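Local coordinates for uncharacterized protein (Enterococcus faecalis, PDB 3CLQ) that is of unknown function but belongs to the AllG family and may be related to a subunit of oxamate carbamoyltransferase, at residues 27-32 with 115-120; 33-38 with 109-114; 18-23 with 121-126. All coordinates share one frame; numbering follows the deposited sequence.

Contact 1: residues 27-32 with 115-120; sequences ILVGFD and VHIIKN
Phe31 and His116 show how two rings can share a sheet face without forming a regular stack. Both leave neighbouring strands in the same direction, but their planes are inclined by 48°, so only one corner of the phenyl ring reaches the imidazole. That corner, Phe31 CE1, sits above one imidazole face near the rim, 3.8 Å from His116 CD2. The histidine's rotation is fixed by bonds beyond the pair, from ND1 to Thr129 O and between NE2 and Thr236 OG1. Leu28 approaches the same imidazole at its edge: with CG trans to the backbone N (chi1 171°), it swings CD1 across to 4.0 Å from His116 CB and 4.1 Å from Ile118 CG1. Helix 146-168 covers Leu28 and Phe31 here, and helix 234-247 packs on His116 and Ile118.

The Ile117 face is built differently. Ile117 lays its CG1 branch over the backbone of Gly30, where no side chain stands in its way; Ile117 CG1 lies 3.7 Å from Gly30 C. Its other branch, CG2, meets Val29 CG2 at 4.2 Å.

Beneath these side chains the register slips by one residue. Ile117 O receives both Val29 N, at 2.9 Å and almost in line with the carbonyl bond, and Gly30 N, a longer 3.3 Å bond lying in the carbonyl plane; Ile117 N returns a 2.7 Å bond to Gly30 O. Reciprocal bonds between Ile27 and Lys119, and between Asp32 and Val115, continue the pairing on both sides of the bulge. Two successive residues opposite one partner, the first with a near-helical psi of -21°, define a classic beta bulge, set here between the two central strands of a four-stranded antiparallel sheet.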
ATOM      1  N   ILE B  27       1.395 -14.080 -14.767  1.00 53.38           N
ATOM      2  CA  ILE B  27       2.463 -14.389 -13.811  1.00 52.26           C
ATOM      3  C   ILE B  27       3.805 -13.817 -14.261  1.00 51.98           C
ATOM      4  O   ILE B  27       4.258 -14.050 -15.387  1.00 51.30           O
ATOM      5  CB  ILE B  27       2.623 -15.912 -13.602  1.00 51.90           C
ATOM      6  CG1 ILE B  27       1.265 -16.555 -13.261  1.00 51.39           C
ATOM      7  CG2 ILE B  27       3.675 -16.214 -12.511  1.00 50.37           C
ATOM      8  CD1 ILE B  27       0.605 -16.024 -11.990  1.00 50.35           C
ATOM      9  N   LEU B  28       4.441 -13.050 -13.386  1.00 51.33           N
ATOM     10  CA  LEU B  28       5.745 -12.530 -13.728  1.00 50.31           C
ATOM     11  C   LEU B  28       6.691 -13.674 -13.534  1.00 50.43           C
ATOM     12  O   LEU B  28       6.863 -14.135 -12.387  1.00 49.11           O
ATOM     13  CB  LEU B  28       6.131 -11.386 -12.809  1.00 50.11           C
ATOM     14  CG  LEU B  28       7.580 -10.944 -12.991  1.00 50.04           C
ATOM     15  CD1 LEU B  28       7.886 -10.600 -14.458  1.00 48.85           C
ATOM     16  CD2 LEU B  28       7.830  -9.753 -12.125  1.00 50.38           C
ATOM     17  N   VAL B  29       7.282 -14.153 -14.635  1.00 49.98           N
ATOM     18  CA  VAL B  29       8.164 -15.323 -14.540  1.00 51.09           C
ATOM     19  C   VAL B  29       9.651 -15.055 -14.744  1.00 52.38           C
ATOM     20  O   VAL B  29      10.491 -15.842 -14.315  1.00 52.76           O
ATOM     21  CB  VAL B  29       7.712 -16.522 -15.423  1.00 51.08           C
ATOM     22  CG1 VAL B  29       6.298 -16.955 -15.049  1.00 50.90           C
ATOM     23  CG2 VAL B  29       7.844 -16.217 -16.940  1.00 51.70           C
ATOM     24  N   GLY B  30       9.995 -13.949 -15.387  1.00 53.28           N
ATOM     25  CA  GLY B  30      11.403 -13.701 -15.647  1.00 53.30           C
ATOM     26  C   GLY B  30      11.701 -12.312 -16.156  1.00 53.60           C
ATOM     27  O   GLY B  30      10.797 -11.470 -16.272  1.00 54.24           O
ATOM     28  N   PHE B  31      12.986 -12.086 -16.442  1.00 53.06           N
ATOM     29  CA  PHE B  31      13.492 -10.868 -17.061  1.00 52.08           C
ATOM     30  C   PHE B  31      14.590 -11.275 -18.005  1.00 52.57           C
ATOM     31  O   PHE B  31      15.316 -12.224 -17.726  1.00 53.10           O
ATOM     32  CB  PHE B  31      14.100  -9.943 -16.021  1.00 50.49           C
ATOM     33  CG  PHE B  31      13.112  -9.393 -15.031  1.00 49.94           C
ATOM     34  CD1 PHE B  31      12.471  -8.186 -15.269  1.00 49.69           C
ATOM     35  CD2 PHE B  31      12.829 -10.074 -13.860  1.00 49.04           C
ATOM     36  CE1 PHE B  31      11.568  -7.679 -14.345  1.00 49.87           C
ATOM     37  CE2 PHE B  31      11.935  -9.561 -12.938  1.00 48.88           C
ATOM     38  CZ  PHE B  31      11.306  -8.376 -13.171  1.00 49.03           C
ATOM     39  N   ASP B  32      14.739 -10.546 -19.103  1.00 53.05           N
ATOM     40  CA  ASP B  32      15.784 -10.848 -20.079  1.00 53.71           C
ATOM     41  C   ASP B  32      15.843  -9.777 -21.186  1.00 53.53           C
ATOM     42  O   ASP B  32      14.908  -8.992 -21.374  1.00 53.59           O
ATOM     43  CB  ASP B  32      15.597 -12.257 -20.667  1.00 54.52           C
ATOM     44  CG  ASP B  32      16.934 -12.944 -21.016  1.00 55.99           C
ATOM     45  OD1 ASP B  32      18.016 -12.321 -20.848  1.00 55.98           O
ATOM     46  OD2 ASP B  32      16.899 -14.113 -21.473  1.00 56.35           O
ATOM     47  N   VAL B 115      13.444  -6.700 -20.405  1.00 53.15           N
ATOM     48  CA  VAL B 115      11.978  -6.668 -20.312  1.00 51.92           C
ATOM     49  C   VAL B 115      11.453  -7.664 -19.268  1.00 50.58           C
ATOM     50  O   VAL B 115      12.112  -8.665 -19.014  1.00 49.94           O
ATOM     51  CB  VAL B 115      11.301  -6.956 -21.689  1.00 51.85           C
ATOM     52  CG1 VAL B 115      11.473  -5.784 -22.628  1.00 51.60           C
ATOM     53  CG2 VAL B 115      11.845  -8.244 -22.329  1.00 52.11           C
ATOM     54  N   HIS B 116      10.293  -7.367 -18.656  1.00 49.93           N
ATOM     55  CA  HIS B 116       9.537  -8.345 -17.836  1.00 49.39           C
ATOM     56  C   HIS B 116       9.060  -9.465 -18.740  1.00 49.75           C
ATOM     57  O   HIS B 116       8.573  -9.203 -19.831  1.00 50.88           O
ATOM     58  CB  HIS B 116       8.242  -7.753 -17.261  1.00 47.52           C
ATOM     59  CG  HIS B 116       8.425  -6.534 -16.424  1.00 46.56           C
ATOM     60  ND1 HIS B 116       8.942  -5.357 -16.920  1.00 46.53           N
ATOM     61  CD2 HIS B 116       8.083  -6.283 -15.140  1.00 45.70           C
ATOM     62  CE1 HIS B 116       8.957  -4.449 -15.958  1.00 45.31           C
ATOM     63  NE2 HIS B 116       8.441  -4.985 -14.870  1.00 44.46           N
ATOM     64  N   ILE B 117       9.154 -10.707 -18.300  1.00 49.80           N
ATOM     65  CA  ILE B 117       8.512 -11.758 -19.055  1.00 50.60           C
ATOM     66  C   ILE B 117       7.321 -12.237 -18.248  1.00 50.79           C
ATOM     67  O   ILE B 117       7.497 -12.808 -17.167  1.00 51.93           O
ATOM     68  CB  ILE B 117       9.430 -12.930 -19.272  1.00 50.97           C
ATOM     69  CG1 ILE B 117      10.803 -12.446 -19.713  1.00 51.41           C
ATOM     70  CG2 ILE B 117       8.842 -13.839 -20.307  1.00 51.02           C
ATOM     71  CD1 ILE B 117      11.924 -13.349 -19.240  1.00 51.84           C
ATOM     72  N   ILE B 118       6.127 -12.008 -18.782  1.00 49.80           N
ATOM     73  CA  ILE B 118       4.883 -12.235 -18.067  1.00 50.85           C
ATOM     74  C   ILE B 118       4.072 -13.261 -18.832  1.00 51.75           C
ATOM     75  O   ILE B 118       3.822 -13.086 -20.010  1.00 54.21           O
ATOM     76  CB  ILE B 118       4.070 -10.915 -17.964  1.00 50.26           C
ATOM     77  CG1 ILE B 118       4.781  -9.907 -17.071  1.00 49.10           C
ATOM     78  CG2 ILE B 118       2.685 -11.157 -17.400  1.00 50.24           C
ATOM     79  CD1 ILE B 118       4.215  -8.530 -17.209  1.00 49.25           C
ATOM     80  N   LYS B 119       3.650 -14.327 -18.180  1.00 52.33           N
ATOM     81  CA  LYS B 119       3.066 -15.442 -18.902  1.00 53.50           C
ATOM     82  C   LYS B 119       1.690 -15.689 -18.349  1.00 54.28           C
ATOM     83  O   LYS B 119       1.510 -15.652 -17.151  1.00 54.92           O
ATOM     84  CB  LYS B 119       3.934 -16.685 -18.720  1.00 53.96           C
ATOM     85  CG  LYS B 119       3.616 -17.848 -19.627  1.00 54.85           C
ATOM     86  CD  LYS B 119       4.712 -18.917 -19.492  1.00 56.06           C
ATOM     87  CE  LYS B 119       4.142 -20.325 -19.188  1.00 56.52           C
ATOM     88  NZ  LYS B 119       3.586 -20.415 -17.781  1.00 55.89           N
ATOM     89  N   ASN B 120       0.712 -15.925 -19.213  1.00 55.18           N
ATOM     90  CA  ASN B 120      -0.635 -16.185 -18.741  1.00 55.76           C
ATOM     91  C   ASN B 120      -0.813 -17.606 -18.184  1.00 56.81           C
ATOM     92  O   ASN B 120      -0.777 -18.582 -18.934  1.00 56.22           O
ATOM     93  CB  ASN B 120      -1.622 -15.944 -19.865  1.00 55.36           C
ATOM     94  CG  ASN B 120      -3.038 -15.753 -19.359  1.00 56.32           C
ATOM     95  OD1 ASN B 120      -3.399 -16.221 -18.271  1.00 56.51           O
ATOM     96  ND2 ASN B 120      -3.858 -15.063 -20.156  1.00 56.58           N
TER

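Contact 2: residues 33-38 with 109-114; sequences KAINVM and TSPNMY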
ATOM      1  N   LYS B  33      16.966  -9.723 -21.888  1.00 52.73           N
ATOM      2  CA  LYS B  33      17.115  -8.791 -22.977  1.00 52.75           C
ATOM      3  C   LYS B  33      15.982  -9.030 -23.954  1.00 52.68           C
ATOM      4  O   LYS B  33      15.638 -10.164 -24.246  1.00 52.40           O
ATOM      5  CB  LYS B  33      18.465  -8.996 -23.673  1.00 53.38           C
ATOM      6  CG  LYS B  33      19.678  -8.882 -22.753  1.00 53.40           C
ATOM      7  CD  LYS B  33      20.957  -8.784 -23.548  1.00 53.43           C
ATOM      8  CE  LYS B  33      21.991  -7.946 -22.820  1.00 53.33           C
ATOM      9  NZ  LYS B  33      23.150  -7.714 -23.716  1.00 53.28           N
ATOM     10  N   ALA B  34      15.403  -7.956 -24.463  1.00 53.60           N
ATOM     11  CA  ALA B  34      14.388  -8.072 -25.496  1.00 54.62           C
ATOM     12  C   ALA B  34      14.775  -9.109 -26.554  1.00 55.47           C
ATOM     13  O   ALA B  34      14.040 -10.055 -26.805  1.00 56.70           O
ATOM     14  CB  ALA B  34      14.175  -6.745 -26.139  1.00 54.65           C
ATOM     15  N   ILE B  35      15.935  -8.945 -27.166  1.00 55.71           N
ATOM     16  CA  ILE B  35      16.285  -9.779 -28.306  1.00 56.45           C
ATOM     17  C   ILE B  35      16.301 -11.281 -28.011  1.00 57.05           C
ATOM     18  O   ILE B  35      16.092 -12.088 -28.916  1.00 57.07           O
ATOM     19  CB  ILE B  35      17.636  -9.354 -28.900  1.00 56.94           C
ATOM     20  CG1 ILE B  35      17.639  -9.480 -30.449  1.00 57.20           C
ATOM     21  CG2 ILE B  35      18.779 -10.067 -28.178  1.00 56.66           C
ATOM     22  CD1 ILE B  35      17.907 -10.870 -31.022  1.00 57.55           C
ATOM     23  N   ASN B  36      16.544 -11.658 -26.755  1.00 57.36           N
ATOM     24  CA  ASN B  36      16.572 -13.077 -26.380  1.00 57.15           C
ATOM     25  C   ASN B  36      15.202 -13.727 -26.261  1.00 57.64           C
ATOM     26  O   ASN B  36      15.103 -14.947 -26.341  1.00 58.08           O
ATOM     27  CB  ASN B  36      17.297 -13.305 -25.049  1.00 56.38           C
ATOM     28  CG  ASN B  36      18.754 -12.950 -25.103  1.00 55.70           C
ATOM     29  OD1 ASN B  36      19.353 -12.898 -26.173  1.00 55.27           O
ATOM     30  ND2 ASN B  36      19.342 -12.702 -23.935  1.00 55.52           N
ATOM     31  N   VAL B  37      14.147 -12.950 -26.028  1.00 58.06           N
ATOM     32  CA  VAL B  37      12.881 -13.585 -25.671  1.00 58.52           C
ATOM     33  C   VAL B  37      11.639 -13.134 -26.434  1.00 59.86           C
ATOM     34  O   VAL B  37      10.629 -13.831 -26.434  1.00 60.28           O
ATOM     35  CB  VAL B  37      12.620 -13.485 -24.161  1.00 57.88           C
ATOM     36  CG1 VAL B  37      13.749 -14.137 -23.392  1.00 57.10           C
ATOM     37  CG2 VAL B  37      12.461 -12.041 -23.746  1.00 57.83           C
HETATM   38  N   MSE B  38      11.702 -11.982 -27.084  1.00 61.89           N
HETATM   39  CA  MSE B  38      10.526 -11.435 -27.770  1.00 63.84           C
HETATM   40  C   MSE B  38      10.354 -12.008 -29.171  1.00 63.52           C
HETATM   41  O   MSE B  38      11.331 -12.414 -29.786  1.00 62.59           O
HETATM   42  CB  MSE B  38      10.609  -9.915 -27.815  1.00 63.95           C
HETATM   43  CG  MSE B  38      10.693  -9.306 -26.419  1.00 65.34           C
HETATM   44 SE   MSE B  38      10.024  -7.467 -26.352  0.75 66.60          SE
HETATM   45  CE  MSE B  38       8.990  -7.494 -28.004  1.00 65.52           C
ATOM     46  N   THR B 109      11.883   0.504 -27.230  1.00 52.47           N
ATOM     47  CA  THR B 109      12.415  -0.718 -26.655  1.00 52.66           C
ATOM     48  C   THR B 109      13.320  -1.376 -27.684  1.00 52.57           C
ATOM     49  O   THR B 109      12.867  -1.727 -28.772  1.00 53.14           O
ATOM     50  CB  THR B 109      11.257  -1.628 -26.233  1.00 52.33           C
ATOM     51  OG1 THR B 109      10.400  -0.874 -25.384  1.00 53.28           O
ATOM     52  CG2 THR B 109      11.731  -2.844 -25.490  1.00 51.81           C
ATOM     53  N   SER B 110      14.600  -1.502 -27.349  1.00 52.17           N
ATOM     54  CA  SER B 110      15.581  -1.991 -28.292  1.00 53.14           C
ATOM     55  C   SER B 110      16.170  -3.289 -27.794  1.00 53.62           C
ATOM     56  O   SER B 110      16.143  -3.541 -26.608  1.00 54.99           O
ATOM     57  CB  SER B 110      16.682  -0.956 -28.464  1.00 53.62           C
ATOM     58  OG  SER B 110      17.629  -1.040 -27.419  1.00 54.18           O
ATOM     59  N   PRO B 111      16.724  -4.110 -28.696  1.00 54.47           N
ATOM     60  CA  PRO B 111      17.178  -5.470 -28.405  1.00 55.20           C
ATOM     61  C   PRO B 111      17.874  -5.677 -27.064  1.00 56.90           C
ATOM     62  O   PRO B 111      17.667  -6.726 -26.440  1.00 57.55           O
ATOM     63  CB  PRO B 111      18.145  -5.751 -29.533  1.00 54.90           C
ATOM     64  CG  PRO B 111      17.582  -4.994 -30.674  1.00 54.55           C
ATOM     65  CD  PRO B 111      16.953  -3.757 -30.108  1.00 54.43           C
ATOM     66  N   ASN B 112      18.673  -4.707 -26.611  1.00 57.85           N
ATOM     67  CA  ASN B 112      19.448  -4.883 -25.365  1.00 58.67           C
ATOM     68  C   ASN B 112      18.873  -4.290 -24.073  1.00 59.35           C
ATOM     69  O   ASN B 112      19.518  -4.331 -23.020  1.00 59.14           O
ATOM     70  CB  ASN B 112      20.894  -4.456 -25.564  1.00 58.80           C
ATOM     71  CG  ASN B 112      21.608  -5.355 -26.516  1.00 58.97           C
ATOM     72  OD1 ASN B 112      21.831  -6.528 -26.219  1.00 59.75           O
ATOM     73  ND2 ASN B 112      21.943  -4.836 -27.683  1.00 58.53           N
HETATM   74  N   MSE B 113      17.662  -3.754 -24.145  1.00 59.71           N
HETATM   75  CA  MSE B 113      16.960  -3.405 -22.929  1.00 60.33           C
HETATM   76  C   MSE B 113      16.399  -4.670 -22.314  1.00 58.74           C
HETATM   77  O   MSE B 113      16.068  -5.613 -23.033  1.00 58.06           O
HETATM   78  CB  MSE B 113      15.847  -2.414 -23.212  1.00 60.81           C
HETATM   79  CG  MSE B 113      16.394  -1.067 -23.555  1.00 62.19           C
HETATM   80 SE   MSE B 113      15.033   0.131 -24.243  0.70 63.88          SE
HETATM   81  CE  MSE B 113      16.119   0.936 -25.642  1.00 61.64           C
ATOM     82  N   TYR B 114      16.312  -4.696 -20.987  1.00 57.39           N
ATOM     83  CA  TYR B 114      15.694  -5.815 -20.304  1.00 55.68           C
ATOM     84  C   TYR B 114      14.194  -5.608 -20.267  1.00 54.73           C
ATOM     85  O   TYR B 114      13.734  -4.475 -20.141  1.00 55.06           O
ATOM     86  CB  TYR B 114      16.266  -5.960 -18.901  1.00 55.64           C
ATOM     87  CG  TYR B 114      17.437  -6.875 -18.893  1.00 55.22           C
ATOM     88  CD1 TYR B 114      18.688  -6.431 -19.324  1.00 56.14           C
ATOM     89  CD2 TYR B 114      17.298  -8.201 -18.513  1.00 54.88           C
ATOM     90  CE1 TYR B 114      19.791  -7.303 -19.361  1.00 55.63           C
ATOM     91  CE2 TYR B 114      18.385  -9.072 -18.534  1.00 55.12           C
ATOM     92  CZ  TYR B 114      19.622  -8.616 -18.966  1.00 55.46           C
ATOM     93  OH  TYR B 114      20.686  -9.469 -19.000  1.00 55.55           O
TER
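Lys33 runs its aliphatic stem over the Tyr114 ring, with CG 4.2 Å from the ring centroid in an off-centre CH-pi contact. Lys33 N lies over the same face, 3.7 Å from Tyr114 CE2, and with CG turned to the side of that nitrogen (chi1 -57°) the stem follows it over the ring. Further out, the chain bends at chi3 and brings NZ to 3.1 Å from Asn112 OD1, rising 37° out of the amide's carbonyl plane. The other end of this amide is held as well, since Asn112 ND2 bonds to Glu73 OE1.

Next to the lysine, a short, weakly bonded helical turn around 34-37 leans on the type I turn of Ser110 to Met113. Ala34 N gives a 2.8 Å bond to Met113 O, and Ile35 N reaches a lone pair of Pro111 O at 2.9 Å. Beside it, Ile35 CB packs 3.7 Å from Pro111 CB, the two side chains crossing at a slant.

The chemistry is thus shared out: turn carbonyls take the N-H groups of Ala34 and Ile35, while a neutral amide stands between the lysine ammonium and the Glu73 carboxylate and may be polarised by both.

Contact 3: residues 18-23 with 121-126; sequences VTRIIQ and ETYGNT
Arg20 and Tyr123 meet as two flat groups laid obliquely over one another, their planes 32° apart. Tyr123 CD1 projects onto the middle of the guanidinium and is 3.5 Å from Arg20 CZ. The arginine leaves the helix with CG beside its backbone N (chi1 -66°) and then bends at chi3 (135°), which turns the guanidinium back under the phenol. A bond from NH1 to Ala247 O holds it there.

The opposite face of the phenol carries the methyl of its own neighbour, Thr122 CG2, so the ring is sandwiched between guanidinium and methyl. Tyr123 CE2 comes to 3.5 Å from Arg20 O, whose hydrogen-bonding partner is Ser24 OG.

Thr122 keeps that methyl trans to its backbone N and its hydroxyl on the other branch, from which OG1 donates to Gln23 O at 2.8 Å. The donor is tilted only modestly from the carbonyl plane. Gln23 itself is extended beyond CG, and its amide plane lies within 12° of that of the phenol, with Gln23 NE2 3.5 Å from Tyr123 OH.

Crystal neighbours touch residues 121-124, so some detail may reflect packing. The arrangement is that of a helix C-terminal end, here of helix 6-23, whose last carbonyl is bonded by the loop of the beta hairpin formed by strands 114-120 and 126-130.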
ATOM      1  N   VAL B  18     -14.722 -11.584 -22.792  1.00 52.17           N
ATOM      2  CA  VAL B  18     -14.535 -10.989 -21.465  1.00 51.68           C
ATOM      3  C   VAL B  18     -14.216 -12.039 -20.409  1.00 51.64           C
ATOM      4  O   VAL B  18     -13.559 -11.739 -19.402  1.00 52.79           O
ATOM      5  CB  VAL B  18     -15.732 -10.091 -21.012  1.00 51.96           C
ATOM      6  CG1 VAL B  18     -16.977 -10.907 -20.733  1.00 51.28           C
ATOM      7  CG2 VAL B  18     -15.357  -9.292 -19.770  1.00 52.31           C
ATOM      8  N   THR B  19     -14.665 -13.271 -20.639  1.00 51.41           N
ATOM      9  CA  THR B  19     -14.338 -14.360 -19.731  1.00 51.00           C
ATOM     10  C   THR B  19     -12.871 -14.688 -19.819  1.00 50.35           C
ATOM     11  O   THR B  19     -12.273 -15.061 -18.821  1.00 50.77           O
ATOM     12  CB  THR B  19     -15.159 -15.642 -19.979  1.00 51.63           C
ATOM     13  OG1 THR B  19     -16.535 -15.382 -19.697  1.00 53.18           O
ATOM     14  CG2 THR B  19     -14.710 -16.752 -19.036  1.00 51.58           C
ATOM     15  N   ARG B  20     -12.276 -14.560 -20.997  1.00 49.53           N
ATOM     16  CA  ARG B  20     -10.854 -14.797 -21.071  1.00 50.61           C
ATOM     17  C   ARG B  20     -10.134 -13.725 -20.269  1.00 51.53           C
ATOM     18  O   ARG B  20      -9.385 -14.031 -19.351  1.00 54.31           O
ATOM     19  CB  ARG B  20     -10.362 -14.850 -22.495  1.00 50.77           C
ATOM     20  CG  ARG B  20     -10.905 -16.029 -23.270  1.00 51.28           C
ATOM     21  CD  ARG B  20     -10.022 -16.305 -24.454  1.00 51.13           C
ATOM     22  NE  ARG B  20      -9.775 -17.733 -24.567  1.00 52.64           N
ATOM     23  CZ  ARG B  20      -8.640 -18.287 -24.991  1.00 52.41           C
ATOM     24  NH1 ARG B  20      -7.597 -17.545 -25.350  1.00 52.00           N
ATOM     25  NH2 ARG B  20      -8.559 -19.603 -25.052  1.00 53.14           N
ATOM     26  N   ILE B  21     -10.420 -12.474 -20.566  1.00 51.25           N
ATOM     27  CA  ILE B  21      -9.791 -11.356 -19.901  1.00 50.47           C
ATOM     28  C   ILE B  21      -9.869 -11.495 -18.391  1.00 51.05           C
ATOM     29  O   ILE B  21      -8.851 -11.444 -17.698  1.00 51.35           O
ATOM     30  CB  ILE B  21     -10.474 -10.066 -20.365  1.00 50.30           C
ATOM     31  CG1 ILE B  21     -10.331  -9.936 -21.882  1.00 49.61           C
ATOM     32  CG2 ILE B  21      -9.950  -8.827 -19.618  1.00 49.65           C
ATOM     33  CD1 ILE B  21     -11.259  -8.883 -22.514  1.00 50.23           C
ATOM     34  N   ILE B  22     -11.073 -11.699 -17.875  1.00 51.53           N
ATOM     35  CA  ILE B  22     -11.263 -11.771 -16.418  1.00 51.05           C
ATOM     36  C   ILE B  22     -10.505 -12.934 -15.804  1.00 52.15           C
ATOM     37  O   ILE B  22      -9.894 -12.797 -14.742  1.00 54.28           O
ATOM     38  CB  ILE B  22     -12.757 -11.901 -16.060  1.00 50.40           C
ATOM     39  CG1 ILE B  22     -13.466 -10.556 -16.211  1.00 48.75           C
ATOM     40  CG2 ILE B  22     -12.953 -12.479 -14.650  1.00 50.03           C
ATOM     41  CD1 ILE B  22     -14.970 -10.692 -16.311  1.00 47.99           C
ATOM     42  N   GLN B  23     -10.535 -14.087 -16.463  1.00 51.78           N
ATOM     43  CA  GLN B  23      -9.890 -15.271 -15.906  1.00 51.50           C
ATOM     44  C   GLN B  23      -8.402 -15.444 -16.225  1.00 51.94           C
ATOM     45  O   GLN B  23      -7.764 -16.343 -15.683  1.00 51.53           O
ATOM     46  CB  GLN B  23     -10.645 -16.516 -16.328  1.00 50.99           C
ATOM     47  CG  GLN B  23     -12.061 -16.486 -15.870  1.00 50.91           C
ATOM     48  CD  GLN B  23     -12.799 -17.762 -16.192  1.00 50.80           C
ATOM     49  OE1 GLN B  23     -13.851 -18.032 -15.618  1.00 51.56           O
ATOM     50  NE2 GLN B  23     -12.258 -18.553 -17.108  1.00 50.21           N
ATOM     51  N   GLU B 121      -1.036 -17.717 -16.876  1.00 57.95           N
ATOM     52  CA  GLU B 121      -1.188 -19.030 -16.238  1.00 59.19           C
ATOM     53  C   GLU B 121      -2.429 -19.765 -16.749  1.00 58.55           C
ATOM     54  O   GLU B 121      -2.486 -20.999 -16.728  1.00 59.70           O
ATOM     55  CB  GLU B 121      -1.243 -18.911 -14.713  1.00 59.53           C
ATOM     56  CG  GLU B 121      -1.189 -20.242 -13.966  1.00 61.26           C
ATOM     57  CD  GLU B 121      -1.391 -20.108 -12.437  1.00 62.32           C
ATOM     58  OE1 GLU B 121      -2.556 -20.119 -11.954  1.00 63.65           O
ATOM     59  OE2 GLU B 121      -0.383 -20.014 -11.703  1.00 63.75           O
ATOM     60  N   THR B 122      -3.428 -19.022 -17.208  1.00 56.43           N
ATOM     61  CA  THR B 122      -4.652 -19.666 -17.636  1.00 53.90           C
ATOM     62  C   THR B 122      -4.586 -20.040 -19.115  1.00 52.94           C
ATOM     63  O   THR B 122      -4.971 -21.149 -19.497  1.00 53.82           O
ATOM     64  CB  THR B 122      -5.866 -18.758 -17.377  1.00 53.77           C
ATOM     65  OG1 THR B 122      -5.845 -18.315 -16.026  1.00 53.26           O
ATOM     66  CG2 THR B 122      -7.175 -19.499 -17.627  1.00 53.60           C
ATOM     67  N   TYR B 123      -4.084 -19.124 -19.937  1.00 50.38           N
ATOM     68  CA  TYR B 123      -4.262 -19.211 -21.391  1.00 48.84           C
ATOM     69  C   TYR B 123      -2.923 -19.364 -22.119  1.00 49.39           C
ATOM     70  O   TYR B 123      -2.860 -19.600 -23.338  1.00 48.72           O
ATOM     71  CB  TYR B 123      -5.089 -18.005 -21.898  1.00 46.48           C
ATOM     72  CG  TYR B 123      -6.530 -18.088 -21.414  1.00 46.03           C
ATOM     73  CD1 TYR B 123      -7.338 -19.151 -21.832  1.00 46.05           C
ATOM     74  CD2 TYR B 123      -7.075 -17.152 -20.506  1.00 44.78           C
ATOM     75  CE1 TYR B 123      -8.649 -19.299 -21.387  1.00 45.60           C
ATOM     76  CE2 TYR B 123      -8.413 -17.286 -20.043  1.00 45.09           C
ATOM     77  CZ  TYR B 123      -9.191 -18.389 -20.495  1.00 45.79           C
ATOM     78  OH  TYR B 123     -10.507 -18.627 -20.117  1.00 44.93           O
ATOM     79  N   GLY B 124      -1.853 -19.217 -21.350  1.00 49.46           N
ATOM     80  CA  GLY B 124      -0.534 -19.561 -21.815  1.00 50.34           C
ATOM     81  C   GLY B 124       0.126 -18.637 -22.802  1.00 51.48           C
ATOM     82  O   GLY B 124       1.110 -19.026 -23.443  1.00 52.87           O
ATOM     83  N   ASN B 125      -0.395 -17.426 -22.953  1.00 51.81           N
ATOM     84  CA  ASN B 125       0.258 -16.459 -23.821  1.00 52.51           C
ATOM     85  C   ASN B 125       1.181 -15.569 -23.002  1.00 52.81           C
ATOM     86  O   ASN B 125       1.005 -15.410 -21.795  1.00 52.82           O
ATOM     87  CB  ASN B 125      -0.757 -15.632 -24.596  1.00 52.82           C
ATOM     88  CG  ASN B 125      -1.586 -14.742 -23.690  1.00 54.25           C
ATOM     89  OD1 ASN B 125      -2.449 -15.232 -22.950  1.00 54.70           O
ATOM     90  ND2 ASN B 125      -1.338 -13.421 -23.740  1.00 54.34           N
ATOM     91  N   THR B 126       2.176 -14.993 -23.668  1.00 53.54           N
ATOM     92  CA  THR B 126       3.173 -14.171 -22.985  1.00 52.97           C
ATOM     93  C   THR B 126       3.099 -12.704 -23.434  1.00 52.31           C
ATOM     94  O   THR B 126       2.850 -12.413 -24.602  1.00 51.19           O
ATOM     95  CB  THR B 126       4.606 -14.692 -23.279  1.00 52.65           C
ATOM     96  OG1 THR B 126       4.708 -16.076 -22.944  1.00 51.88           O
ATOM     97  CG2 THR B 126       5.622 -13.920 -22.486  1.00 52.74           C
TER

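The three contacts are nested along the chain: contact 3 encloses contact 1, which encloses contact 2. Contact 1 is the middle piece, its centre 12 Å from that of contact 2 and 15 Å from that of contact 3. At one end its strands run on into the helix and turn of contact 2, where Val115 CG2 touches Ala34 CA at 4.1 Å. At the other they lead to the helix end and loop of contact 3, and Asn120 N lies 2.6 Å from Asn125 O, probably hydrogen-bonded. Contacts 2 and 3 do not touch, their nearest atoms being about 6 Å apart. No active site or ligand is known for them; contact 1 lies in the sheet, and the other two sit at opposite ends of its strand pair.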